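Local coordinates for protein glia-derived nexin (Homo sapiens, PDB 4DY0) that inhibits serine proteases such as thrombin, trypsin and urokinase, binds heparin, and promotes neurite extension by inhibiting thrombin, at residues A40-L48 with L58-N67. Numbering follows the deposited sequence.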
ATOM      1  N   ALA A  40       6.149  -4.499  -3.719  1.00 28.50           N
ATOM      2  CA  ALA A  40       7.236  -5.473  -3.659  1.00 30.34           C
ATOM      3  C   ALA A  40       6.793  -6.842  -4.181  1.00 29.19           C
ATOM      4  O   ALA A  40       7.474  -7.455  -5.002  1.00 30.12           O
ATOM      5  CB  ALA A  40       7.762  -5.590  -2.234  1.00 28.95           C
ATOM      6  N   SER A  41       5.649  -7.318  -3.708  1.00 25.95           N
ATOM      7  CA  SER A  41       5.120  -8.600  -4.163  1.00 29.42           C
ATOM      8  C   SER A  41       4.855  -8.612  -5.668  1.00 28.92           C
ATOM      9  O   SER A  41       5.211  -9.561  -6.373  1.00 28.33           O
ATOM     10  CB  SER A  41       3.844  -8.946  -3.397  1.00 28.58           C
ATOM     11  OG  SER A  41       4.085  -8.912  -2.000  1.00 30.30           O
ATOM     12  N   VAL A  42       4.135  -7.542  -6.123  1.00 27.55           N
ATOM     13  CA  VAL A  42       3.844  -7.420  -7.545  1.00 27.64           C
ATOM     14  C   VAL A  42       5.107  -7.513  -8.409  1.00 27.35           C
ATOM     15  O   VAL A  42       5.091  -8.116  -9.480  1.00 28.71           O
ATOM     16  CB  VAL A  42       3.078  -6.119  -7.836  1.00 28.68           C
ATOM     17  CG1 VAL A  42       3.268  -5.691  -9.275  1.00 30.87           C
ATOM     18  CG2 VAL A  42       1.601  -6.304  -7.501  1.00 26.12           C
ATOM     19  N   LEU A  43       6.296  -6.933  -7.975  1.00 24.91           N
ATOM     20  CA  LEU A  43       7.549  -7.009  -8.714  1.00 25.52           C
ATOM     21  C   LEU A  43       8.113  -8.431  -8.662  1.00 26.18           C
ATOM     22  O   LEU A  43       8.672  -8.920  -9.641  1.00 28.25           O
ATOM     23  CB  LEU A  43       8.568  -5.992  -8.184  1.00 24.16           C
ATOM     24  CG  LEU A  43       8.263  -4.497  -8.395  1.00 26.49           C
ATOM     25  CD1 LEU A  43       9.305  -3.615  -7.708  1.00 20.98           C
ATOM     26  CD2 LEU A  43       8.170  -4.143  -9.880  1.00 23.26           C
ATOM     27  N   GLY A  44       7.961  -9.093  -7.519  1.00 24.74           N
ATOM     28  CA  GLY A  44       8.370 -10.490  -7.388  1.00 26.82           C
ATOM     29  C   GLY A  44       7.591 -11.386  -8.338  1.00 28.71           C
ATOM     30  O   GLY A  44       8.167 -12.210  -9.052  1.00 28.08           O
ATOM     31  N   MET A  45       6.275 -11.216  -8.348  1.00 28.06           N
ATOM     32  CA  MET A  45       5.412 -11.934  -9.270  1.00 32.67           C
ATOM     33  C   MET A  45       5.935 -11.842 -10.699  1.00 33.69           C
ATOM     34  O   MET A  45       6.089 -12.856 -11.377  1.00 35.87           O
ATOM     35  CB  MET A  45       3.985 -11.385  -9.186  1.00 31.27           C
ATOM     36  CG  MET A  45       3.247 -11.816  -7.924  1.00 34.05           C
ATOM     37  SD  MET A  45       1.947 -10.679  -7.393  1.00 32.18           S
ATOM     38  CE  MET A  45       1.116 -10.362  -8.943  1.00 29.45           C
ATOM     39  N   LEU A  46       6.214 -10.622 -11.149  1.00 35.70           N
ATOM     40  CA  LEU A  46       6.723 -10.393 -12.501  1.00 33.32           C
ATOM     41  C   LEU A  46       8.143 -10.927 -12.698  1.00 31.56           C
ATOM     42  O   LEU A  46       8.518 -11.305 -13.804  1.00 29.26           O
ATOM     43  CB  LEU A  46       6.686  -8.901 -12.842  1.00 32.43           C
ATOM     44  CG  LEU A  46       5.301  -8.278 -13.011  1.00 32.76           C
ATOM     45  CD1 LEU A  46       5.419  -6.799 -13.294  1.00 33.98           C
ATOM     46  CD2 LEU A  46       4.552  -8.970 -14.130  1.00 41.15           C
ATOM     47  N   GLN A  47       8.939 -10.949 -11.635  1.00 28.70           N
ATOM     48  CA  GLN A  47      10.307 -11.429 -11.763  1.00 31.59           C
ATOM     49  C   GLN A  47      10.317 -12.924 -12.092  1.00 32.07           C
ATOM     50  O   GLN A  47      11.198 -13.411 -12.797  1.00 27.52           O
ATOM     51  CB  GLN A  47      11.108 -11.155 -10.495  1.00 30.52           C
ATOM     52  CG  GLN A  47      12.564 -10.842 -10.771  1.00 37.00           C
ATOM     53  CD  GLN A  47      13.449 -11.046  -9.560  1.00 45.07           C
ATOM     54  OE1 GLN A  47      13.788 -12.178  -9.211  1.00 50.40           O
ATOM     55  NE2 GLN A  47      13.840  -9.949  -8.919  1.00 39.19           N
ATOM     56  N   LEU A  48       9.318 -13.635 -11.577  1.00 31.98           N
ATOM     57  CA  LEU A  48       9.152 -15.060 -11.824  1.00 31.76           C
ATOM     58  C   LEU A  48       9.058 -15.400 -13.308  1.00 33.53           C
ATOM     59  O   LEU A  48       9.405 -16.508 -13.717  1.00 31.68           O
ATOM     60  CB  LEU A  48       7.894 -15.562 -11.109  1.00 37.75           C
ATOM     61  CG  LEU A  48       8.013 -16.359  -9.803  1.00 43.47           C
ATOM     62  CD1 LEU A  48       9.353 -16.169  -9.110  1.00 39.48           C
ATOM     63  CD2 LEU A  48       6.854 -16.009  -8.872  1.00 43.71           C
ATOM     64  N   LEU A  58      14.503  -5.592 -13.190  1.00 31.72           N
ATOM     65  CA  LEU A  58      13.751  -5.924 -11.984  1.00 30.56           C
ATOM     66  C   LEU A  58      14.677  -6.281 -10.820  1.00 33.60           C
ATOM     67  O   LEU A  58      14.528  -5.759  -9.713  1.00 29.65           O
ATOM     68  CB  LEU A  58      12.780  -7.073 -12.258  1.00 27.92           C
ATOM     69  CG  LEU A  58      11.466  -6.676 -12.931  1.00 27.19           C
ATOM     70  CD1 LEU A  58      10.782  -7.892 -13.560  1.00 22.37           C
ATOM     71  CD2 LEU A  58      10.551  -5.984 -11.925  1.00 22.90           C
ATOM     72  N   ALA A  59      15.636  -7.166 -11.080  1.00 32.56           N
ATOM     73  CA  ALA A  59      16.554  -7.622 -10.045  1.00 34.85           C
ATOM     74  C   ALA A  59      17.385  -6.468  -9.502  1.00 33.45           C
ATOM     75  O   ALA A  59      17.638  -6.386  -8.303  1.00 37.26           O
ATOM     76  CB  ALA A  59      17.458  -8.733 -10.577  1.00 32.35           C
ATOM     77  N   MET A  60      17.807  -5.576 -10.390  1.00 36.09           N
ATOM     78  CA  MET A  60      18.596  -4.421  -9.981  1.00 39.96           C
ATOM     79  C   MET A  60      17.800  -3.489  -9.067  1.00 38.21           C
ATOM     80  O   MET A  60      18.312  -3.017  -8.051  1.00 39.61           O
ATOM     81  CB  MET A  60      19.092  -3.641 -11.200  1.00 45.88           C
ATOM     82  CG  MET A  60      20.026  -2.490 -10.846  1.00 58.66           C
ATOM     83  SD  MET A  60      19.546  -0.923 -11.608  1.00 75.19           S
ATOM     84  CE  MET A  60      18.248  -0.376 -10.506  1.00 50.43           C
ATOM     85  N   VAL A  61      16.552  -3.212  -9.434  1.00 34.74           N
ATOM     86  CA  VAL A  61      15.719  -2.309  -8.648  1.00 32.84           C
ATOM     87  C   VAL A  61      15.323  -2.933  -7.309  1.00 34.79           C
ATOM     88  O   VAL A  61      15.401  -2.289  -6.265  1.00 36.91           O
ATOM     89  CB  VAL A  61      14.449  -1.902  -9.411  1.00 32.20           C
ATOM     90  CG1 VAL A  61      13.505  -1.142  -8.498  1.00 31.69           C
ATOM     91  CG2 VAL A  61      14.807  -1.071 -10.632  1.00 34.71           C
ATOM     92  N   MET A  62      14.899  -4.190  -7.344  1.00 34.97           N
ATOM     93  CA  MET A  62      14.488  -4.879  -6.127  1.00 33.45           C
ATOM     94  C   MET A  62      15.696  -5.212  -5.263  1.00 34.88           C
ATOM     95  O   MET A  62      15.583  -5.362  -4.049  1.00 33.58           O
ATOM     96  CB  MET A  62      13.714  -6.148  -6.472  1.00 31.65           C
ATOM     97  CG  MET A  62      12.395  -5.878  -7.174  1.00 33.07           C
ATOM     98  SD  MET A  62      11.753  -7.343  -7.998  1.00 40.64           S
ATOM     99  CE  MET A  62      11.481  -8.438  -6.602  1.00 39.42           C
ATOM    100  N   ARG A  63      16.855  -5.324  -5.901  1.00 45.63           N
ATOM    101  CA  ARG A  63      18.094  -5.616  -5.192  1.00 45.34           C
ATOM    102  C   ARG A  63      18.107  -7.049  -4.671  1.00 45.95           C
ATOM    103  O   ARG A  63      18.825  -7.363  -3.725  1.00 43.95           O
ATOM    104  CB  ARG A  63      18.312  -4.620  -4.047  1.00 44.82           C
ATOM    105  CG  ARG A  63      18.675  -3.211  -4.502  1.00 44.77           C
ATOM    106  CD  ARG A  63      18.842  -2.265  -3.320  1.00 47.09           C
ATOM    107  N   TYR A  64      17.303  -7.911  -5.287  1.00 44.13           N
ATOM    108  CA  TYR A  64      17.340  -9.342  -4.992  1.00 44.42           C
ATOM    109  C   TYR A  64      16.591 -10.157  -6.036  1.00 44.69           C
ATOM    110  O   TYR A  64      15.746  -9.631  -6.763  1.00 44.01           O
ATOM    111  CB  TYR A  64      16.779  -9.637  -3.598  1.00 41.20           C
ATOM    112  CG  TYR A  64      15.320  -9.281  -3.415  1.00 41.32           C
ATOM    113  CD1 TYR A  64      14.950  -8.090  -2.803  1.00 37.81           C
ATOM    114  CD2 TYR A  64      14.312 -10.139  -3.843  1.00 38.58           C
ATOM    115  CE1 TYR A  64      13.626  -7.760  -2.621  1.00 36.00           C
ATOM    116  CE2 TYR A  64      12.976  -9.813  -3.668  1.00 35.43           C
ATOM    117  CZ  TYR A  64      12.642  -8.623  -3.055  1.00 37.15           C
ATOM    118  OH  TYR A  64      11.321  -8.284  -2.872  1.00 36.18           O
ATOM    119  N   GLY A  65      16.913 -11.443  -6.112  1.00 43.92           N
ATOM    120  CA  GLY A  65      16.217 -12.354  -7.011  1.00 43.57           C
ATOM    121  C   GLY A  65      15.251 -13.226  -6.232  1.00 47.58           C
ATOM    122  O   GLY A  65      15.559 -13.666  -5.123  1.00 51.35           O
ATOM    123  N   VAL A  66      14.076 -13.472  -6.804  1.00 44.83           N
ATOM    124  CA  VAL A  66      13.074 -14.292  -6.134  1.00 47.01           C
ATOM    125  C   VAL A  66      13.569 -15.724  -5.944  1.00 49.25           C
ATOM    126  O   VAL A  66      13.378 -16.314  -4.882  1.00 48.38           O
ATOM    127  CB  VAL A  66      11.739 -14.297  -6.891  1.00 45.17           C
ATOM    128  CG1 VAL A  66      10.758 -15.238  -6.213  1.00 50.23           C
ATOM    129  CG2 VAL A  66      11.170 -12.895  -6.950  1.00 47.64           C
ATOM    130  N   ASN A  67      14.199 -16.277  -6.978  1.00 51.86           N
ATOM    131  CA  ASN A  67      14.824 -17.593  -6.879  1.00 59.46           C
ATOM    132  C   ASN A  67      15.913 -17.575  -5.818  1.00 59.56           C
ATOM    133  O   ASN A  67      16.915 -16.880  -5.968  1.00 68.96           O
ATOM    134  CB  ASN A  67      15.440 -18.009  -8.218  1.00 61.49           C
ATOM    135  CG  ASN A  67      14.406 -18.456  -9.230  1.00 72.62           C
ATOM    136  OD1 ASN A  67      13.205 -18.279  -9.035  1.00 65.48           O
ATOM    137  ND2 ASN A  67      14.874 -19.040 -10.328  1.00 87.52           N
TER
HETATM  138  O   HOH W   1       8.694  -9.430  -3.259  1.00 34.09           O
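The amide of Q47 bonds through both of its ends to the backbone that follows helix 52-62. OE1 accepts the N-H of V66 at 2.7 Å in a nearly straight bond, with the donor tilted out of the carbonyl plane. NE2 donates to O of Y64 at 2.9 Å, and this bond lies in the carbonyl plane of Y64 and close to the amide plane of Q47. One accepted and one donated bond fix the rotation of the amide and satisfy polar groups inside a buried contact. The Q47 chain is extended beyond CG (chi2 -160°), which carries the amide across to this turn. M62 lies alongside it, with SD 3.5 Å from NE2 of Q47. The M62 chain bends at chi3 (63°), and CE ends 3.7 Å from N of G44. The same sulfur touches CB of L43, while CD2 of L43 meets CD2 of L58 at 3.6 Å. V66 packs against helix 36-47 and L48: CG1 lies on CD1 of L48, whose side chain crosses it at about a right angle, and CG2 sits 3.7 Å from CA of G44. A water joins OH of Y64 to O of A40, the latter bond being weak. I294 covers L43 and L58, and helix 105-115 meets L48. R63, with positive phi, is the first residue to leave helical geometry, and the chain from Y64 to V66 runs back past helix 36-47. Segments 40-47 and 58-62 form a nearly antiparallel helix pair (154°), with Q47 hydrogen-bonded to the following loop backbone, within the helical part of the serpin fold.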